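Beta-phosphoglucomutase (Clostridium difficile, PDB 4GIB) probably interconverts beta-D-glucose 1-phosphate and beta-D-glucose 6-phosphate with the help of magnesium, as a phosphomutase of the HAD-like hydrolase superfamily. Local coordinates at residues K62-E65 and S66-G69; N103-V106 and S107-E111; I121-L124 and L125-K129. One frame throughout, in Å; residues are numbered along the deposited sequence.

Contact 1 of 3, residues K62-E65 and S66-G69; sequences KFNE and SLKG
Leu67 folds back against Asn64 and Phe63 in a tight turn between helix 41-53 and helix 72-82. Followed outward, its CB lies 3.4 Å from Asn64 O. CG passes at 4.1 Å from both Asn64 CA and the ring atom Phe63 CE2. At the tip, CD1 stands 3.7 Å from Asn64 OD1 and also reaches Phe63 CE2, which it approaches obliquely. The Asn64 side chain runs at about a right angle to that of Leu67, so its amide oxygen meets the flank of the leucine.

Ser66 OG is placed by its first torsion (chi1 82°), which sets it between the backbone N and the carbonyl carbon. From there it donates a hydrogen bond of 3.0 Å to Phe63 O. Ser66 OG also lies over one face of the Phe63 ring, 4.1 Å above the plane and offset toward the rim. The backbone turn is fastened by Leu67 N, bonded to Asn64 O at 2.8 Å with an N-H...O angle of 161°. That donor sits above the carbonyl plane, as the tight 3-10 winding of 64-65 allows. A weak bond from Lys68 N shares the acceptor.

Lys68 starts toward the turn and then leads its amine away to salt bridges with Asp34 and Asp195, two residues that ligate the bound sodium ion. Leu67 packs on Arg78 and Ile79 of helix 72-82. The 3-10 turn thus leads directly into Leu67, Lys68 and Gly69, part of a predicted substrate-binding loop, and the lysine reaches the acidic metal site of a HAD phosphomutase.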
ATOM      1  N   LYS A  62      14.081  -3.536  10.826  1.00 62.71           N
ATOM      2  CA  LYS A  62      14.899  -3.160   9.675  1.00 62.85           C
ATOM      3  C   LYS A  62      14.649  -4.131   8.514  1.00 59.04           C
ATOM      4  O   LYS A  62      14.357  -3.699   7.394  1.00 58.63           O
ATOM      5  CB  LYS A  62      16.382  -3.107  10.046  1.00 66.07           C
ATOM      6  CG  LYS A  62      16.708  -2.009  11.064  1.00 70.25           C
ATOM      7  CD  LYS A  62      18.207  -1.873  11.322  1.00 74.58           C
ATOM      8  CE  LYS A  62      18.494  -0.743  12.308  1.00 79.39           C
ATOM      9  NZ  LYS A  62      19.958  -0.514  12.523  1.00 84.36           N
ATOM     10  N   PHE A  63      14.758  -5.434   8.774  1.00 55.54           N
ATOM     11  CA  PHE A  63      14.487  -6.437   7.739  1.00 52.00           C
ATOM     12  C   PHE A  63      13.037  -6.332   7.286  1.00 47.60           C
ATOM     13  O   PHE A  63      12.757  -6.282   6.092  1.00 46.19           O
ATOM     14  CB  PHE A  63      14.771  -7.856   8.233  1.00 51.19           C
ATOM     15  CG  PHE A  63      14.333  -8.931   7.267  1.00 49.96           C
ATOM     16  CD1 PHE A  63      15.107  -9.250   6.158  1.00 52.60           C
ATOM     17  CD2 PHE A  63      13.146  -9.624   7.470  1.00 47.46           C
ATOM     18  CE1 PHE A  63      14.697 -10.250   5.261  1.00 50.51           C
ATOM     19  CE2 PHE A  63      12.738 -10.624   6.583  1.00 47.77           C
ATOM     20  CZ  PHE A  63      13.516 -10.932   5.479  1.00 47.48           C
ATOM     21  N   ASN A  64      12.125  -6.288   8.255  1.00 44.68           N
ATOM     22  CA  ASN A  64      10.703  -6.154   7.977  1.00 41.94           C
ATOM     23  C   ASN A  64      10.416  -5.023   6.992  1.00 42.53           C
ATOM     24  O   ASN A  64       9.412  -5.046   6.290  1.00 41.12           O
ATOM     25  CB  ASN A  64       9.924  -5.890   9.259  1.00 41.46           C
ATOM     26  CG  ASN A  64       8.455  -5.632   9.002  1.00 39.14           C
ATOM     27  OD1 ASN A  64       7.704  -6.535   8.633  1.00 39.08           O
ATOM     28  ND2 ASN A  64       8.030  -4.391   9.221  1.00 39.29           N
ATOM     29  N   GLU A  65      11.301  -4.042   6.931  1.00 44.09           N
ATOM     30  CA  GLU A  65      11.098  -2.931   6.035  1.00 46.54           C
ATOM     31  C   GLU A  65      11.131  -3.385   4.555  1.00 45.06           C
ATOM     32  O   GLU A  65      10.891  -2.570   3.675  1.00 46.37           O
ATOM     33  CB  GLU A  65      12.118  -1.828   6.320  1.00 49.99           C
ATOM     34  CG  GLU A  65      11.550  -0.409   6.231  1.00 54.33           C
ATOM     35  CD  GLU A  65      10.569  -0.090   7.373  1.00 55.30           C
ATOM     36  OE1 GLU A  65       9.806  -0.989   7.798  1.00 51.04           O
ATOM     37  OE2 GLU A  65      10.554   1.072   7.838  1.00 56.85           O
ATOM     38  N   SER A  66      11.420  -4.681   4.312  1.00 43.74           N
ATOM     39  CA  SER A  66      11.398  -5.315   2.964  1.00 41.50           C
ATOM     40  C   SER A  66      10.236  -6.338   2.855  1.00 38.71           C
ATOM     41  O   SER A  66      10.185  -7.169   1.935  1.00 37.85           O
ATOM     42  CB  SER A  66      12.680  -6.069   2.691  1.00 42.20           C
ATOM     43  OG  SER A  66      12.623  -7.356   3.289  1.00 41.65           O
ATOM     44  N   LEU A  67       9.363  -6.335   3.847  1.00 36.02           N
ATOM     45  CA  LEU A  67       8.170  -7.155   3.829  1.00 33.33           C
ATOM     46  C   LEU A  67       6.991  -6.199   3.690  1.00 32.95           C
ATOM     47  O   LEU A  67       5.887  -6.601   3.351  1.00 31.46           O
ATOM     48  CB  LEU A  67       8.023  -7.955   5.118  1.00 32.04           C
ATOM     49  CG  LEU A  67       9.115  -8.953   5.457  1.00 29.12           C
ATOM     50  CD1 LEU A  67       8.834  -9.525   6.834  1.00 28.00           C
ATOM     51  CD2 LEU A  67       9.194 -10.035   4.401  1.00 19.88           C
ATOM     52  N   LYS A  68       7.266  -4.926   3.950  1.00 33.91           N
ATOM     53  CA  LYS A  68       6.286  -3.858   3.891  1.00 35.46           C
ATOM     54  C   LYS A  68       5.663  -3.738   2.513  1.00 34.14           C
ATOM     55  O   LYS A  68       6.368  -3.631   1.506  1.00 35.46           O
ATOM     56  CB  LYS A  68       6.955  -2.540   4.273  1.00 37.55           C
ATOM     57  CG  LYS A  68       6.016  -1.374   4.412  1.00 40.60           C
ATOM     58  CD  LYS A  68       6.778  -0.108   4.769  1.00 41.71           C
ATOM     59  CE  LYS A  68       5.864   1.109   4.726  1.00 45.16           C
ATOM     60  NZ  LYS A  68       4.730   1.017   5.691  1.00 45.39           N
ATOM     61  N   GLY A  69       4.332  -3.759   2.475  1.00 31.44           N
ATOM     62  CA  GLY A  69       3.601  -3.653   1.223  1.00 29.58           C
ATOM     63  C   GLY A  69       3.720  -4.879   0.332  1.00 26.53           C
ATOM     64  O   GLY A  69       3.422  -4.807  -0.851  1.00 25.99           O
TER

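Contact 2 of 3, residues N103-V106 and S107-E111; sequences NYYV and SLIDE
Tyr105 O accepts the bond from Ile109 N at 3.0 Å with an N-H...O angle of 164°, an i to i+4 helical link, while the bond from Asp110 N to Val106 O, one residue on, is already weak.

Above this backbone Ile109 packs against the Tyr105 ring. Its CG2 lies over one face, 3.4 Å from Tyr105 CZ, while its CD1 sits off the rim, equally near Tyr105 CE2. Two torsions bring them together: Tyr105 CG is anti to its own nitrogen (chi1 173°), and Ile109 CG1 stands between N and the carbonyl carbon (chi1 59°).

Tyr104 and Leu108 meet more loosely on another side of the helix, where Leu108 CD1 comes within 4.3 Å of Tyr104 CE2 at an oblique approach. Val106 and Asp110 lie side by side and point the same way. Val106 CG1 is 3.7 Å from Asp110 OD1, a carboxylate oxygen that accepts a hydrogen bond from Asn146 ND2.

These side chains join the end of helix 91-109 to two other helices. Tyr105 stacks on the ring of His44 and touches Ala47, Tyr104 makes a cation-pi contact with Lys50, and Leu108 meets Tyr43, all on helix 41-53; Ile109 and Asp110 face helix 144-151 through Asn146, Val147 and His150.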
ATOM      1  N   ASN A 103      -4.661 -15.164  10.942  1.00 22.71           N
ATOM      2  CA  ASN A 103      -5.566 -15.127  12.090  1.00 24.07           C
ATOM      3  C   ASN A 103      -5.061 -14.177  13.171  1.00 22.64           C
ATOM      4  O   ASN A 103      -5.820 -13.410  13.746  1.00 22.11           O
ATOM      5  CB  ASN A 103      -5.751 -16.521  12.692  1.00 25.76           C
ATOM      6  CG  ASN A 103      -6.489 -17.477  11.762  1.00 29.84           C
ATOM      7  OD1 ASN A 103      -7.195 -17.053  10.843  1.00 28.53           O
ATOM      8  ND2 ASN A 103      -6.343 -18.781  12.016  1.00 30.18           N
ATOM      9  N   TYR A 104      -3.767 -14.221  13.437  1.00 23.07           N
ATOM     10  CA  TYR A 104      -3.197 -13.353  14.449  1.00 24.37           C
ATOM     11  C   TYR A 104      -3.220 -11.893  13.982  1.00 22.75           C
ATOM     12  O   TYR A 104      -3.559 -11.020  14.761  1.00 24.37           O
ATOM     13  CB  TYR A 104      -1.796 -13.830  14.862  1.00 26.13           C
ATOM     14  CG  TYR A 104      -1.244 -13.077  16.049  1.00 28.80           C
ATOM     15  CD1 TYR A 104      -1.966 -12.988  17.227  1.00 32.71           C
ATOM     16  CD2 TYR A 104      -0.001 -12.464  15.996  1.00 32.81           C
ATOM     17  CE1 TYR A 104      -1.477 -12.294  18.318  1.00 37.53           C
ATOM     18  CE2 TYR A 104       0.504 -11.761  17.092  1.00 35.87           C
ATOM     19  CZ  TYR A 104      -0.240 -11.686  18.246  1.00 35.39           C
ATOM     20  OH  TYR A 104       0.242 -11.011  19.333  1.00 43.15           O
ATOM     21  N   TYR A 105      -2.918 -11.643  12.707  1.00 21.72           N
ATOM     22  CA  TYR A 105      -2.950 -10.283  12.161  1.00 21.51           C
ATOM     23  C   TYR A 105      -4.387  -9.709  12.216  1.00 23.43           C
ATOM     24  O   TYR A 105      -4.595  -8.564  12.652  1.00 24.18           O
ATOM     25  CB  TYR A 105      -2.397 -10.249  10.724  1.00 21.29           C
ATOM     26  CG  TYR A 105      -2.555  -8.903  10.054  1.00 20.72           C
ATOM     27  CD1 TYR A 105      -1.756  -7.822  10.427  1.00 17.21           C
ATOM     28  CD2 TYR A 105      -3.511  -8.702   9.049  1.00 17.31           C
ATOM     29  CE1 TYR A 105      -1.922  -6.566   9.837  1.00 19.74           C
ATOM     30  CE2 TYR A 105      -3.665  -7.468   8.442  1.00 19.25           C
ATOM     31  CZ  TYR A 105      -2.873  -6.396   8.844  1.00 21.22           C
ATOM     32  OH  TYR A 105      -3.022  -5.159   8.254  1.00 20.74           O
ATOM     33  N   VAL A 106      -5.360 -10.521  11.808  1.00 22.96           N
ATOM     34  CA  VAL A 106      -6.775 -10.125  11.792  1.00 23.50           C
ATOM     35  C   VAL A 106      -7.270  -9.766  13.194  1.00 25.36           C
ATOM     36  O   VAL A 106      -8.097  -8.877  13.375  1.00 25.55           O
ATOM     37  CB  VAL A 106      -7.632 -11.250  11.156  1.00 26.45           C
ATOM     38  CG1 VAL A 106      -9.159 -11.089  11.465  1.00 26.00           C
ATOM     39  CG2 VAL A 106      -7.351 -11.309   9.657  1.00 19.25           C
ATOM     40  N   SER A 107      -6.734 -10.450  14.188  1.00 25.09           N
ATOM     41  CA  SER A 107      -7.091 -10.191  15.557  1.00 24.96           C
ATOM     42  C   SER A 107      -6.570  -8.827  15.991  1.00 21.80           C
ATOM     43  O   SER A 107      -7.200  -8.132  16.767  1.00 22.21           O
ATOM     44  CB  SER A 107      -6.515 -11.288  16.445  1.00 26.40           C
ATOM     45  OG  SER A 107      -6.800 -11.009  17.787  1.00 31.09           O
ATOM     46  N   LEU A 108      -5.404  -8.448  15.499  1.00 22.35           N
ATOM     47  CA  LEU A 108      -4.829  -7.142  15.846  1.00 20.95           C
ATOM     48  C   LEU A 108      -5.563  -6.014  15.162  1.00 20.60           C
ATOM     49  O   LEU A 108      -5.918  -5.045  15.808  1.00 23.29           O
ATOM     50  CB  LEU A 108      -3.344  -7.084  15.493  1.00 20.88           C
ATOM     51  CG  LEU A 108      -2.450  -8.071  16.260  1.00 22.59           C
ATOM     52  CD1 LEU A 108      -1.042  -8.009  15.721  1.00 22.49           C
ATOM     53  CD2 LEU A 108      -2.476  -7.787  17.760  1.00 20.92           C
ATOM     54  N   ILE A 109      -5.827  -6.139  13.864  1.00 21.77           N
ATOM     55  CA  ILE A 109      -6.489  -5.038  13.127  1.00 23.73           C
ATOM     56  C   ILE A 109      -7.967  -4.872  13.427  1.00 25.28           C
ATOM     57  O   ILE A 109      -8.549  -3.842  13.095  1.00 25.96           O
ATOM     58  CB  ILE A 109      -6.298  -5.119  11.598  1.00 24.43           C
ATOM     59  CG1 ILE A 109      -6.852  -6.430  11.041  1.00 23.93           C
ATOM     60  CG2 ILE A 109      -4.823  -4.938  11.253  1.00 24.67           C
ATOM     61  CD1 ILE A 109      -6.758  -6.530   9.551  1.00 28.54           C
ATOM     62  N   ASP A 110      -8.585  -5.868  14.047  1.00 26.28           N
ATOM     63  CA  ASP A 110      -9.979  -5.736  14.402  1.00 28.95           C
ATOM     64  C   ASP A 110     -10.205  -4.647  15.476  1.00 27.99           C
ATOM     65  O   ASP A 110     -11.340  -4.264  15.722  1.00 27.21           O
ATOM     66  CB  ASP A 110     -10.600  -7.093  14.752  1.00 32.02           C
ATOM     67  CG  ASP A 110     -10.860  -7.968  13.483  1.00 39.68           C
ATOM     68  OD1 ASP A 110     -10.301  -7.663  12.392  1.00 42.31           O
ATOM     69  OD2 ASP A 110     -11.623  -8.960  13.578  1.00 49.52           O
ATOM     70  N   GLU A 111      -9.122  -4.105  16.049  1.00 25.87           N
ATOM     71  CA  GLU A 111      -9.229  -3.003  17.022  1.00 26.74           C
ATOM     72  C   GLU A 111      -9.019  -1.613  16.387  1.00 26.64           C
ATOM     73  O   GLU A 111      -8.965  -0.608  17.087  1.00 27.30           O
ATOM     74  CB  GLU A 111      -8.239  -3.198  18.179  1.00 26.42           C
ATOM     75  CG  GLU A 111      -8.381  -4.548  18.878  1.00 30.63           C
ATOM     76  CD  GLU A 111      -9.817  -4.854  19.271  1.00 33.71           C
ATOM     77  OE1 GLU A 111     -10.535  -3.924  19.680  1.00 35.52           O
ATOM     78  OE2 GLU A 111     -10.220  -6.027  19.177  1.00 37.37           O
TER

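Contact 3 of 3, residues I121-L124 and L125-K129; sequences IESL and LIDVK
Ile121 O accepts the shortest sound polar bond here, 2.8 Å from Leu125 N, with an N-H...O angle of 174° and the donor nearly along the C=O axis. Four more i to i+4 bonds follow in step. Ile126 N reaches Glu122 O, Asp127 N reaches Ser123 O at 177°, Val128 N reaches Leu124 O at 2.9 Å, and Lys129 N reaches Leu125 O. This unbroken run is the evidence for regular alpha-helix throughout 121-129.

On the inward face the apolar side chains meet one turn apart. Ile121 CG2 touches Leu125 CD1 at 3.9 Å. Ile121 CG2 is turned anti to the backbone N, which swings this methyl beside the carbonyl carbon and toward the next turn. Leu125 CG also hugs the helix, 3.3 Å from Ile121 O. Leu124 and Val128 repeat the pattern more loosely, with Leu124 CG 4.2 Å from Val128 CG2.

The polar side of the helix is quieter. Ser123 OG and Asp127 OD2 are 4.1 Å apart, near neighbours rather than a bonded pair.

Leu124, Leu125 and Val128 press on strands 28-31 and 134-137 through Phe29, Phe31 and Ile135, while Phe234 of helix 234-247 meets Leu124, Asp127 and Val128. An amphipathic helix laid on the parallel central sheet in this way, leading into strand 134-137, is the helix-on-sheet layer of the Rossmann-like HAD core.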
ATOM      1  N   ILE A 121      -5.945  12.689   5.714  1.00 27.12           N
ATOM      2  CA  ILE A 121      -6.480  11.768   4.693  1.00 25.72           C
ATOM      3  C   ILE A 121      -7.969  11.951   4.435  1.00 28.07           C
ATOM      4  O   ILE A 121      -8.381  12.056   3.282  1.00 27.43           O
ATOM      5  CB  ILE A 121      -6.179  10.316   5.040  1.00 24.90           C
ATOM      6  CG1 ILE A 121      -4.672  10.103   5.069  1.00 23.00           C
ATOM      7  CG2 ILE A 121      -6.819   9.345   4.005  1.00 22.89           C
ATOM      8  CD1 ILE A 121      -3.990  10.326   3.702  1.00 27.13           C
ATOM      9  N   GLU A 122      -8.781  11.985   5.491  1.00 30.59           N
ATOM     10  CA  GLU A 122     -10.220  12.221   5.313  1.00 31.38           C
ATOM     11  C   GLU A 122     -10.496  13.483   4.530  1.00 29.77           C
ATOM     12  O   GLU A 122     -11.341  13.492   3.644  1.00 29.73           O
ATOM     13  CB  GLU A 122     -10.959  12.350   6.638  1.00 32.92           C
ATOM     14  CG  GLU A 122     -11.436  11.082   7.221  1.00 37.05           C
ATOM     15  CD  GLU A 122     -12.411  11.337   8.356  1.00 44.26           C
ATOM     16  OE1 GLU A 122     -12.001  11.954   9.369  1.00 42.83           O
ATOM     17  OE2 GLU A 122     -13.585  10.910   8.230  1.00 48.76           O
ATOM     18  N   SER A 123      -9.810  14.559   4.886  1.00 29.80           N
ATOM     19  CA  SER A 123     -10.005  15.850   4.209  1.00 28.65           C
ATOM     20  C   SER A 123      -9.618  15.726   2.740  1.00 27.23           C
ATOM     21  O   SER A 123     -10.298  16.259   1.863  1.00 28.73           O
ATOM     22  CB  SER A 123      -9.199  16.942   4.900  1.00 28.94           C
ATOM     23  OG  SER A 123      -9.216  18.131   4.145  1.00 31.98           O
ATOM     24  N   LEU A 124      -8.533  15.010   2.464  1.00 25.85           N
ATOM     25  CA  LEU A 124      -8.122  14.793   1.078  1.00 25.93           C
ATOM     26  C   LEU A 124      -9.197  13.991   0.366  1.00 23.72           C
ATOM     27  O   LEU A 124      -9.659  14.380  -0.703  1.00 25.41           O
ATOM     28  CB  LEU A 124      -6.783  14.052   0.980  1.00 25.27           C
ATOM     29  CG  LEU A 124      -6.235  13.908  -0.451  1.00 26.95           C
ATOM     30  CD1 LEU A 124      -5.984  15.296  -1.073  1.00 29.29           C
ATOM     31  CD2 LEU A 124      -4.976  13.084  -0.492  1.00 24.55           C
ATOM     32  N   LEU A 125      -9.601  12.876   0.956  1.00 23.82           N
ATOM     33  CA  LEU A 125     -10.627  12.017   0.337  1.00 23.35           C
ATOM     34  C   LEU A 125     -11.865  12.830  -0.054  1.00 23.86           C
ATOM     35  O   LEU A 125     -12.373  12.685  -1.157  1.00 23.14           O
ATOM     36  CB  LEU A 125     -10.993  10.846   1.252  1.00 23.29           C
ATOM     37  CG  LEU A 125      -9.899   9.790   1.484  1.00 23.65           C
ATOM     38  CD1 LEU A 125     -10.346   8.784   2.532  1.00 20.29           C
ATOM     39  CD2 LEU A 125      -9.493   9.073   0.185  1.00 25.54           C
ATOM     40  N   ILE A 126     -12.331  13.703   0.837  1.00 25.30           N
ATOM     41  CA  ILE A 126     -13.472  14.572   0.533  1.00 27.89           C
ATOM     42  C   ILE A 126     -13.214  15.485  -0.677  1.00 28.95           C
ATOM     43  O   ILE A 126     -13.992  15.479  -1.635  1.00 28.59           O
ATOM     44  CB  ILE A 126     -13.826  15.466   1.728  1.00 29.89           C
ATOM     45  CG1 ILE A 126     -14.308  14.605   2.904  1.00 30.83           C
ATOM     46  CG2 ILE A 126     -14.866  16.484   1.331  1.00 29.29           C
ATOM     47  CD1 ILE A 126     -15.365  13.653   2.540  1.00 27.58           C
ATOM     48  N   ASP A 127     -12.130  16.265  -0.627  1.00 29.37           N
ATOM     49  CA  ASP A 127     -11.784  17.176  -1.729  1.00 31.46           C
ATOM     50  C   ASP A 127     -11.612  16.479  -3.088  1.00 30.30           C
ATOM     51  O   ASP A 127     -11.973  17.042  -4.115  1.00 32.74           O
ATOM     52  CB  ASP A 127     -10.516  17.985  -1.404  1.00 31.96           C
ATOM     53  CG  ASP A 127     -10.738  19.008  -0.299  1.00 36.99           C
ATOM     54  OD1 ASP A 127     -11.906  19.379  -0.038  1.00 45.08           O
ATOM     55  OD2 ASP A 127      -9.741  19.454   0.303  1.00 43.48           O
ATOM     56  N   VAL A 128     -11.036  15.285  -3.110  1.00 28.52           N
ATOM     57  CA  VAL A 128     -10.886  14.568  -4.372  1.00 28.08           C
ATOM     58  C   VAL A 128     -12.270  14.339  -4.960  1.00 30.06           C
ATOM     59  O   VAL A 128     -12.517  14.627  -6.134  1.00 29.25           O
ATOM     60  CB  VAL A 128     -10.167  13.221  -4.190  1.00 27.61           C
ATOM     61  CG1 VAL A 128     -10.248  12.378  -5.457  1.00 25.37           C
ATOM     62  CG2 VAL A 128      -8.720  13.449  -3.786  1.00 28.12           C
ATOM     63  N   LYS A 129     -13.172  13.859  -4.108  1.00 31.05           N
ATOM     64  CA  LYS A 129     -14.537  13.566  -4.478  1.00 33.48           C
ATOM     65  C   LYS A 129     -15.281  14.831  -4.957  1.00 34.55           C
ATOM     66  O   LYS A 129     -16.037  14.764  -5.925  1.00 36.59           O
ATOM     67  CB  LYS A 129     -15.248  12.916  -3.282  1.00 34.94           C
ATOM     68  CG  LYS A 129     -16.434  11.999  -3.610  1.00 39.05           C
ATOM     69  CD  LYS A 129     -17.662  12.709  -4.119  1.00 45.69           C
ATOM     70  CE  LYS A 129     -18.816  11.714  -4.261  1.00 48.70           C
ATOM     71  NZ  LYS A 129     -20.067  12.357  -4.757  1.00 54.69           N
TER

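In the fold
All three are local contacts, each partly buried, but they serve different places. Contact 3 lies against the parallel sheet and is mainly aliphatic on its buried face, with straight alpha-helical bonds and four buried residues among the eight that touch. Contact 2, about 27 Å away between centres, closes the preceding helix, 91-109; aromatic rings do more of its packing and its last bonds weaken. Contact 1 is a 3-10 turn in the loop between helices 41-53 and 72-82, and its chemistry is mixed, with a serine hydroxyl, an asparagine amide and a lysine bound for the metal site. Contacts 1 and 2 both reach helix 41-53, without touching each other, while contacts 1 and 3 lie on opposite sides of the chain's centre.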